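Local coordinates for protein glucose-6-phosphate isomerase (Thermus thermophilus, PDB 1ZZG) that probably catalyses the reversible isomerization of glucose 6-phosphate to fructose 6-phosphate in glycolysis and gluconeogenesis, at residues Thr118-Val123 with Lys141-His146; Leu234-His239 with Arg360-Phe365; Val296-Phe299 with Asp305-Leu308. All blocks are in the same frame, centred on the assembly; numbering follows the deposited sequence.

Contact 1 (Thr118-Val123 with Lys141-His146)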
loop_
_atom_site.group_PDB
_atom_site.type_symbol
_atom_site.label_atom_id
_atom_site.label_comp_id
_atom_site.label_asym_id
_atom_site.label_seq_id
_atom_site.Cartn_x
_atom_site.Cartn_y
_atom_site.Cartn_z
ATOM N N THR A 118 15.574 0.018 22.648
ATOM C CA THR A 118 14.323 -0.460 22.079
ATOM C C THR A 118 13.170 -0.627 23.066
ATOM O O THR A 118 13.340 -1.186 24.149
ATOM C CB THR A 118 14.538 -1.825 21.375
ATOM O OG1 THR A 118 15.575 -1.703 20.393
ATOM C CG2 THR A 118 13.254 -2.294 20.705
ATOM N N LEU A 119 11.999 -0.122 22.684
ATOM C CA LEU A 119 10.799 -0.276 23.496
ATOM C C LEU A 119 9.847 -1.125 22.663
ATOM O O LEU A 119 9.611 -0.829 21.489
ATOM C CB LEU A 119 10.138 1.072 23.798
ATOM C CG LEU A 119 8.799 0.927 24.533
ATOM C CD1 LEU A 119 9.018 0.248 25.885
ATOM C CD2 LEU A 119 8.158 2.286 24.721
ATOM N N VAL A 120 9.315 -2.183 23.260
ATOM C CA VAL A 120 8.393 -3.059 22.556
ATOM C C VAL A 120 6.976 -2.822 23.074
ATOM O O VAL A 120 6.742 -2.808 24.281
ATOM C CB VAL A 120 8.779 -4.539 22.753
ATOM C CG1 VAL A 120 7.835 -5.440 21.966
ATOM C CG2 VAL A 120 10.219 -4.758 22.301
ATOM N N ASN A 121 6.042 -2.625 22.151
ATOM C CA ASN A 121 4.647 -2.374 22.499
ATOM C C ASN A 121 3.770 -3.460 21.888
ATOM O O ASN A 121 3.564 -3.482 20.670
ATOM C CB ASN A 121 4.229 -0.995 21.964
ATOM C CG ASN A 121 2.778 -0.640 22.275
ATOM O OD1 ASN A 121 2.205 0.238 21.631
ATOM N ND2 ASN A 121 2.185 -1.309 23.267
ATOM N N ALA A 122 3.276 -4.370 22.724
ATOM C CA ALA A 122 2.410 -5.446 22.255
ATOM C C ALA A 122 0.976 -4.932 22.286
ATOM O O ALA A 122 0.431 -4.645 23.355
ATOM C CB ALA A 122 2.549 -6.659 23.146
ATOM N N VAL A 123 0.366 -4.834 21.109
ATOM C CA VAL A 123 -0.987 -4.314 20.988
ATOM C C VAL A 123 -1.981 -5.324 20.432
ATOM O O VAL A 123 -1.793 -5.857 19.335
ATOM C CB VAL A 123 -1.011 -3.073 20.070
ATOM C CG1 VAL A 123 -2.356 -2.364 20.196
ATOM C CG2 VAL A 123 0.145 -2.135 20.424
ATOM N N LYS A 141 12.047 -13.359 24.384
ATOM C CA LYS A 141 13.294 -14.105 24.532
ATOM C C LYS A 141 14.479 -13.154 24.324
ATOM O O LYS A 141 15.443 -13.145 25.093
ATOM C CB LYS A 141 13.332 -15.240 23.494
ATOM C CG LYS A 141 14.593 -16.105 23.512
ATOM C CD LYS A 141 14.657 -17.042 22.311
ATOM C CE LYS A 141 15.977 -17.815 22.258
ATOM N NZ LYS A 141 16.193 -18.690 23.442
ATOM N N TRP A 142 14.369 -12.335 23.286
ATOM C CA TRP A 142 15.395 -11.371 22.910
ATOM C C TRP A 142 15.627 -10.355 24.024
ATOM O O TRP A 142 16.766 -10.106 24.429
ATOM C CB TRP A 142 14.950 -10.670 21.624
ATOM C CG TRP A 142 15.926 -9.723 21.010
ATOM C CD1 TRP A 142 17.066 -10.037 20.319
ATOM C CD2 TRP A 142 15.803 -8.302 20.957
ATOM N NE1 TRP A 142 17.654 -8.895 19.832
ATOM C CE2 TRP A 142 16.899 -7.814 20.209
ATOM C CE3 TRP A 142 14.870 -7.390 21.466
ATOM C CZ2 TRP A 142 17.085 -6.450 19.956
ATOM C CZ3 TRP A 142 15.053 -6.036 21.216
ATOM C CH2 TRP A 142 16.158 -5.578 20.464
ATOM N N LEU A 143 14.541 -9.788 24.537
ATOM C CA LEU A 143 14.633 -8.794 25.599
ATOM C C LEU A 143 15.293 -9.343 26.858
ATOM O O LEU A 143 16.205 -8.723 27.409
ATOM C CB LEU A 143 13.240 -8.266 25.947
ATOM C CG LEU A 143 12.549 -7.413 24.882
ATOM C CD1 LEU A 143 11.167 -7.011 25.390
ATOM C CD2 LEU A 143 13.393 -6.186 24.581
ATOM N N LYS A 144 14.828 -10.503 27.309
ATOM C CA LYS A 144 15.379 -11.119 28.506
ATOM C C LYS A 144 16.868 -11.446 28.373
ATOM O O LYS A 144 17.646 -11.193 29.293
ATOM C CB LYS A 144 14.595 -12.390 28.848
ATOM C CG LYS A 144 13.164 -12.129 29.284
ATOM C CD LYS A 144 12.453 -13.415 29.646
ATOM C CE LYS A 144 11.061 -13.149 30.187
ATOM N NZ LYS A 144 10.371 -14.420 30.527
ATOM N N ALA A 145 17.262 -11.986 27.221
ATOM C CA ALA A 145 18.653 -12.369 26.988
ATOM C C ALA A 145 19.657 -11.220 26.947
ATOM O O ALA A 145 20.803 -11.382 27.375
ATOM C CB ALA A 145 18.760 -13.189 25.701
ATOM N N HIS A 146 19.236 -10.063 26.450
ATOM C CA HIS A 146 20.141 -8.925 26.341
ATOM C C HIS A 146 19.970 -7.823 27.386
ATOM O O HIS A 146 20.833 -6.951 27.517
ATOM C CB HIS A 146 20.018 -8.312 24.942
ATOM C CG HIS A 146 20.305 -9.278 23.836
ATOM N ND1 HIS A 146 21.534 -9.882 23.678
ATOM C CD2 HIS A 146 19.516 -9.765 22.848
ATOM C CE1 HIS A 146 21.490 -10.701 22.641
ATOM N NE2 HIS A 146 20.277 -10.648 22.120
#
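V120, on the strand segment 118-123, and L143, on the helical segment 141-146, mark the nearest passage of the two backbones, with their CA atoms 9.0 Å apart. That spacing puts a layer of side chains between strand and helix, and no hydrogen bond joins the two segments. The extended chain sends T118 and V120, two residues apart, toward the helix, whereas L119 between them points away from it. On the helix, the neighbours W142 and L143 supply the answering surface. The branched end of L143 faces one methyl of V120: CD1 lies 3.9 Å from V120 CG2, and CD2 is only slightly farther, so the fork of the leucine meets a single valine methyl. That methyl stands anti to the carbonyl carbon, since CG1 takes the place anti to the backbone N (chi1 -178°). W142 presents the edge of its benzo ring to the strand, the two side chains crossing at about a right angle. Its CH2 comes within 3.9 Å of T118 OG1, which sits at the rim of the indole and in its plane, while T118 CG2 brushes CZ3. The polar ends are satisfied outside the two segments: T118 OG1 hydrogen-bonds the carbonyl of D114, and W142 NE1 that of L110. Strand 118-124 and helix 130-147 begin a beta-alpha-beta crossover that continues into strand 155-159, packed as in the parallel-sheet SIS domains of phosphoglucose isomerases.

Contact 2 (Leu234-His239 with Arg360-Phe365)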
loop_
_atom_site.group_PDB
_atom_site.type_symbol
_atom_site.label_atom_id
_atom_site.label_comp_id
_atom_site.label_asym_id
_atom_site.label_seq_id
_atom_site.Cartn_x
_atom_site.Cartn_y
_atom_site.Cartn_z
ATOM N N LEU A 234 -24.144 9.399 2.348
ATOM C CA LEU A 234 -25.132 9.378 1.271
ATOM C C LEU A 234 -24.443 9.083 -0.061
ATOM O O LEU A 234 -24.908 8.249 -0.838
ATOM C CB LEU A 234 -25.862 10.721 1.175
ATOM C CG LEU A 234 -26.872 10.830 0.024
ATOM C CD1 LEU A 234 -27.983 9.802 0.224
ATOM C CD2 LEU A 234 -27.447 12.240 -0.039
ATOM N N LEU A 235 -23.338 9.773 -0.322
ATOM C CA LEU A 235 -22.601 9.568 -1.563
ATOM C C LEU A 235 -22.271 8.091 -1.747
ATOM O O LEU A 235 -22.566 7.515 -2.789
ATOM C CB LEU A 235 -21.312 10.399 -1.572
ATOM C CG LEU A 235 -21.462 11.909 -1.787
ATOM C CD1 LEU A 235 -20.127 12.593 -1.553
ATOM C CD2 LEU A 235 -21.957 12.183 -3.205
ATOM N N LEU A 236 -21.658 7.472 -0.744
ATOM C CA LEU A 236 -21.328 6.056 -0.860
ATOM C C LEU A 236 -22.608 5.226 -1.005
ATOM O O LEU A 236 -22.649 4.257 -1.765
ATOM C CB LEU A 236 -20.524 5.574 0.355
ATOM C CG LEU A 236 -19.013 5.852 0.359
ATOM C CD1 LEU A 236 -18.737 7.341 0.552
ATOM C CD2 LEU A 236 -18.358 5.048 1.477
ATOM N N HIS A 237 -23.657 5.618 -0.284
ATOM C CA HIS A 237 -24.926 4.896 -0.341
ATOM C C HIS A 237 -25.559 4.922 -1.732
ATOM O O HIS A 237 -26.094 3.914 -2.199
ATOM C CB HIS A 237 -25.927 5.472 0.659
ATOM C CG HIS A 237 -27.242 4.756 0.660
ATOM N ND1 HIS A 237 -27.347 3.404 0.910
ATOM C CD2 HIS A 237 -28.501 5.195 0.421
ATOM C CE1 HIS A 237 -28.616 3.042 0.825
ATOM N NE2 HIS A 237 -29.336 4.109 0.530
ATOM N N LEU A 238 -25.496 6.078 -2.385
ATOM C CA LEU A 238 -26.066 6.239 -3.722
ATOM C C LEU A 238 -25.295 5.437 -4.781
ATOM O O LEU A 238 -25.757 5.279 -5.910
ATOM C CB LEU A 238 -26.098 7.722 -4.102
ATOM C CG LEU A 238 -26.965 8.635 -3.227
ATOM C CD1 LEU A 238 -26.802 10.066 -3.679
ATOM C CD2 LEU A 238 -28.426 8.210 -3.300
ATOM N N HIS A 239 -24.123 4.933 -4.409
ATOM C CA HIS A 239 -23.321 4.137 -5.324
ATOM C C HIS A 239 -23.031 2.780 -4.702
ATOM O O HIS A 239 -22.061 2.117 -5.057
ATOM C CB HIS A 239 -22.006 4.846 -5.649
ATOM C CG HIS A 239 -22.183 6.183 -6.300
ATOM N ND1 HIS A 239 -22.406 7.337 -5.581
ATOM C CD2 HIS A 239 -22.185 6.546 -7.606
ATOM C CE1 HIS A 239 -22.539 8.355 -6.416
ATOM N NE2 HIS A 239 -22.409 7.901 -7.651
ATOM N N ARG A 360 -17.843 8.974 -11.285
ATOM C CA ARG A 360 -18.495 9.651 -10.177
ATOM C C ARG A 360 -17.383 9.934 -9.168
ATOM O O ARG A 360 -16.832 9.012 -8.560
ATOM C CB ARG A 360 -19.581 8.758 -9.566
ATOM C CG ARG A 360 -20.876 8.707 -10.387
ATOM C CD ARG A 360 -21.516 10.092 -10.431
ATOM N NE ARG A 360 -22.761 10.156 -11.196
ATOM C CZ ARG A 360 -23.937 9.708 -10.774
ATOM N NH1 ARG A 360 -24.056 9.147 -9.579
ATOM N NH2 ARG A 360 -25.003 9.826 -11.556
ATOM N N VAL A 361 -17.049 11.211 -9.006
ATOM C CA VAL A 361 -15.982 11.608 -8.101
ATOM C C VAL A 361 -16.311 12.859 -7.293
ATOM O O VAL A 361 -17.049 13.731 -7.747
ATOM C CB VAL A 361 -14.673 11.861 -8.891
ATOM C CG1 VAL A 361 -14.883 12.988 -9.902
ATOM C CG2 VAL A 361 -13.537 12.202 -7.933
ATOM N N TYR A 362 -15.754 12.928 -6.088
ATOM C CA TYR A 362 -15.941 14.065 -5.200
ATOM C C TYR A 362 -14.646 14.236 -4.427
ATOM O O TYR A 362 -13.779 13.358 -4.458
ATOM C CB TYR A 362 -17.119 13.826 -4.241
ATOM C CG TYR A 362 -16.935 12.701 -3.242
ATOM C CD1 TYR A 362 -16.378 12.940 -1.985
ATOM C CD2 TYR A 362 -17.341 11.401 -3.546
ATOM C CE1 TYR A 362 -16.236 11.912 -1.052
ATOM C CE2 TYR A 362 -17.204 10.364 -2.621
ATOM C CZ TYR A 362 -16.654 10.629 -1.380
ATOM O OH TYR A 362 -16.546 9.623 -0.462
ATOM N N ALA A 363 -14.504 15.358 -3.738
ATOM C CA ALA A 363 -13.282 15.605 -2.996
ATOM C C ALA A 363 -13.518 16.095 -1.586
ATOM O O ALA A 363 -14.507 16.767 -1.302
ATOM C CB ALA A 363 -12.414 16.618 -3.749
ATOM N N LEU A 364 -12.592 15.736 -0.707
ATOM C CA LEU A 364 -12.626 16.163 0.679
ATOM C C LEU A 364 -11.353 16.968 0.868
ATOM O O LEU A 364 -10.249 16.441 0.738
ATOM C CB LEU A 364 -12.640 14.960 1.624
ATOM C CG LEU A 364 -13.987 14.259 1.803
ATOM C CD1 LEU A 364 -13.812 13.008 2.653
ATOM C CD2 LEU A 364 -14.970 15.214 2.456
ATOM N N PHE A 365 -11.508 18.254 1.152
ATOM C CA PHE A 365 -10.362 19.131 1.342
ATOM C C PHE A 365 -9.986 19.302 2.809
ATOM O O PHE A 365 -10.849 19.465 3.671
ATOM C CB PHE A 365 -10.648 20.506 0.718
ATOM C CG PHE A 365 -10.642 20.504 -0.787
ATOM C CD1 PHE A 365 -9.452 20.678 -1.495
ATOM C CD2 PHE A 365 -11.820 20.292 -1.498
ATOM C CE1 PHE A 365 -9.436 20.641 -2.890
ATOM C CE2 PHE A 365 -11.815 20.251 -2.899
ATOM C CZ PHE A 365 -10.620 20.425 -3.595
#
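L235 sets its CD1 methyl squarely over one face of the Y362 ring, 3.5 Å from the centroid and 9° off the ring normal, a CH-pi contact in which all six ring carbons lie at similar distances from the methyl. The side chain of L236 crosses that of the tyrosine at about a right angle, and its CD1 touches Y362 OH at 3.3 Å. Through these residues the C-terminal end of helix 228-238 packs on strand 360-366, which lies between strands 3-5 and 306-313 in the mixed sheet; Q384 and L388 of helix 371-391 also touch L236. Beyond the helix, H239 and R360 cross nearly perpendicularly, the imidazole and guanidinium planes 88° apart. R360 NH1 donates to H239 NE2 over 2.8 Å, through a bent bond; the acceptor lies near the guanidinium plane, but the donor is tilted from the imidazole plane. CG, anti to the carbonyl carbon of R360, lies against H239 NE2, and the bend at chi2 (-64°) turns the rest of the chain so that NH1 also reaches that nitrogen. The other ring nitrogen, H239 ND1, gives an almost straight hydrogen bond in the ring plane to L235 O at 2.8 Å, fixing the imidazole's rotation. With an alanine here, R360 NH1 would probably lose this acceptor and L235 O its imidazole donor, and a gap would open beside the arginine chain.

Contact 3 (Val296-Phe299 with Asp305-Leu308)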
loop_
_atom_site.group_PDB
_atom_site.type_symbol
_atom_site.label_atom_id
_atom_site.label_comp_id
_atom_site.label_asym_id
_atom_site.label_seq_id
_atom_site.Cartn_x
_atom_site.Cartn_y
_atom_site.Cartn_z
ATOM N N VAL A 296 -4.855 5.652 -12.359
ATOM C CA VAL A 296 -5.668 6.644 -13.048
ATOM C C VAL A 296 -6.002 6.255 -14.483
ATOM O O VAL A 296 -7.082 6.579 -14.976
ATOM C CB VAL A 296 -4.985 8.028 -13.029
ATOM C CG1 VAL A 296 -5.704 8.985 -13.974
ATOM C CG2 VAL A 296 -5.013 8.590 -11.613
ATOM N N GLN A 297 -5.080 5.565 -15.155
ATOM C CA GLN A 297 -5.321 5.135 -16.531
ATOM C C GLN A 297 -6.598 4.298 -16.562
ATOM O O GLN A 297 -7.460 4.494 -17.420
ATOM C CB GLN A 297 -4.125 4.326 -17.056
ATOM C CG GLN A 297 -4.372 3.552 -18.351
ATOM C CD GLN A 297 -4.903 4.413 -19.489
ATOM O OE1 GLN A 297 -4.389 5.505 -19.759
ATOM N NE2 GLN A 297 -5.930 3.914 -20.176
ATOM N N LEU A 298 -6.729 3.380 -15.612
ATOM C CA LEU A 298 -7.919 2.543 -15.540
ATOM C C LEU A 298 -9.154 3.387 -15.213
ATOM O O LEU A 298 -10.228 3.158 -15.768
ATOM C CB LEU A 298 -7.759 1.457 -14.475
ATOM C CG LEU A 298 -9.056 0.739 -14.071
ATOM C CD1 LEU A 298 -9.478 -0.222 -15.173
ATOM C CD2 LEU A 298 -8.846 -0.024 -12.774
ATOM N N PHE A 299 -9.010 4.356 -14.314
ATOM C CA PHE A 299 -10.148 5.193 -13.950
ATOM C C PHE A 299 -10.599 6.040 -15.139
ATOM O O PHE A 299 -11.784 6.332 -15.291
ATOM C CB PHE A 299 -9.806 6.123 -12.773
ATOM C CG PHE A 299 -9.269 5.408 -11.551
ATOM C CD1 PHE A 299 -9.598 4.081 -11.290
ATOM C CD2 PHE A 299 -8.435 6.078 -10.658
ATOM C CE1 PHE A 299 -9.102 3.426 -10.159
ATOM C CE2 PHE A 299 -7.933 5.435 -9.522
ATOM C CZ PHE A 299 -8.267 4.107 -9.272
ATOM N N ASP A 305 -17.396 2.007 -13.132
ATOM C CA ASP A 305 -17.967 1.241 -12.029
ATOM C C ASP A 305 -17.370 1.610 -10.677
ATOM O O ASP A 305 -17.262 0.767 -9.787
ATOM C CB ASP A 305 -17.754 -0.251 -12.285
ATOM C CG ASP A 305 -16.283 -0.615 -12.431
ATOM O OD1 ASP A 305 -15.426 0.288 -12.392
ATOM O OD2 ASP A 305 -15.980 -1.816 -12.585
ATOM N N LYS A 306 -17.009 2.875 -10.520
ATOM C CA LYS A 306 -16.401 3.325 -9.285
ATOM C C LYS A 306 -16.950 4.647 -8.765
ATOM O O LYS A 306 -17.548 5.431 -9.505
ATOM C CB LYS A 306 -14.890 3.487 -9.500
ATOM C CG LYS A 306 -14.187 2.251 -10.042
ATOM C CD LYS A 306 -12.795 2.592 -10.574
ATOM C CE LYS A 306 -12.034 1.339 -11.023
ATOM N NZ LYS A 306 -12.731 0.605 -12.122
ATOM N N LEU A 307 -16.756 4.861 -7.467
ATOM C CA LEU A 307 -17.104 6.118 -6.817
ATOM C C LEU A 307 -15.740 6.475 -6.251
ATOM O O LEU A 307 -15.180 5.712 -5.461
ATOM C CB LEU A 307 -18.100 5.936 -5.666
ATOM C CG LEU A 307 -18.274 7.217 -4.827
ATOM C CD1 LEU A 307 -18.865 8.332 -5.693
ATOM C CD2 LEU A 307 -19.181 6.946 -3.633
ATOM N N LEU A 308 -15.191 7.607 -6.667
ATOM C CA LEU A 308 -13.875 7.996 -6.194
ATOM C C LEU A 308 -13.882 9.213 -5.288
ATOM O O LEU A 308 -14.491 10.237 -5.595
ATOM C CB LEU A 308 -12.932 8.262 -7.373
ATOM C CG LEU A 308 -12.717 7.131 -8.382
ATOM C CD1 LEU A 308 -13.724 7.249 -9.521
ATOM C CD2 LEU A 308 -11.304 7.214 -8.941
HETATM O O HOH W 1 -12.326 2.263 -14.421
#
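K306 NZ, the ammonium end of a buried lysine, is gripped from several directions. It forms a salt bridge with OD1 of its neighbour D305 at 2.7 Å, meeting the syn lone pair of that oxygen. A water accepts from K306 NZ at 2.9 Å and donates to L298 O at 2.6 Å, so it bridges strand and helix. T282 OG1 of the second subunit is a further hydrogen-bond partner of the ammonium group. The lysine chain runs extended until it bends at chi4 (61°), and its methylenes cross the F299 side chain at about a right angle, with CD 3.6 Å from F299 CD1. L298 CD2 packs against CE. Nearer the CD2 atom of the same ring, L308 lays its own CD2 over one face, offset toward the rim, 3.5 Å from F299 CD2 in a CH-pi contact. L354 of helix 339-356 touches both F299 and L308. Strand 306-313 thus meets helix 296-301 through one long amphipathic side chain and one purely apolar one. The carboxylate, water and hydroxyl are likely to stabilise the charged form of K306 at the subunit boundary, while its aliphatic part serves as hydrophobic packing.

Overall arrangement
All three contacts are largely buried, but they lie in different halves of the chain. Contact 1 belongs to the five-stranded parallel sheet, on the opposite side of the chain's centre from the other two, its centre 44 Å from each of theirs. Contacts 2 and 3 share the mixed sheet: strands 360-366 and 306-313 are neighbours, joined by probable backbone hydrogen bonds between L308 and both R360 and Y362, and contact 3 is nested within the chain loop that contact 2 closes. Contact 1 is apolar apart from a hydroxyl at an indole edge; contact 2 adds a hydrogen bond from an exposed arginine, and contact 3 a water bridge and lysine beside the second subunit.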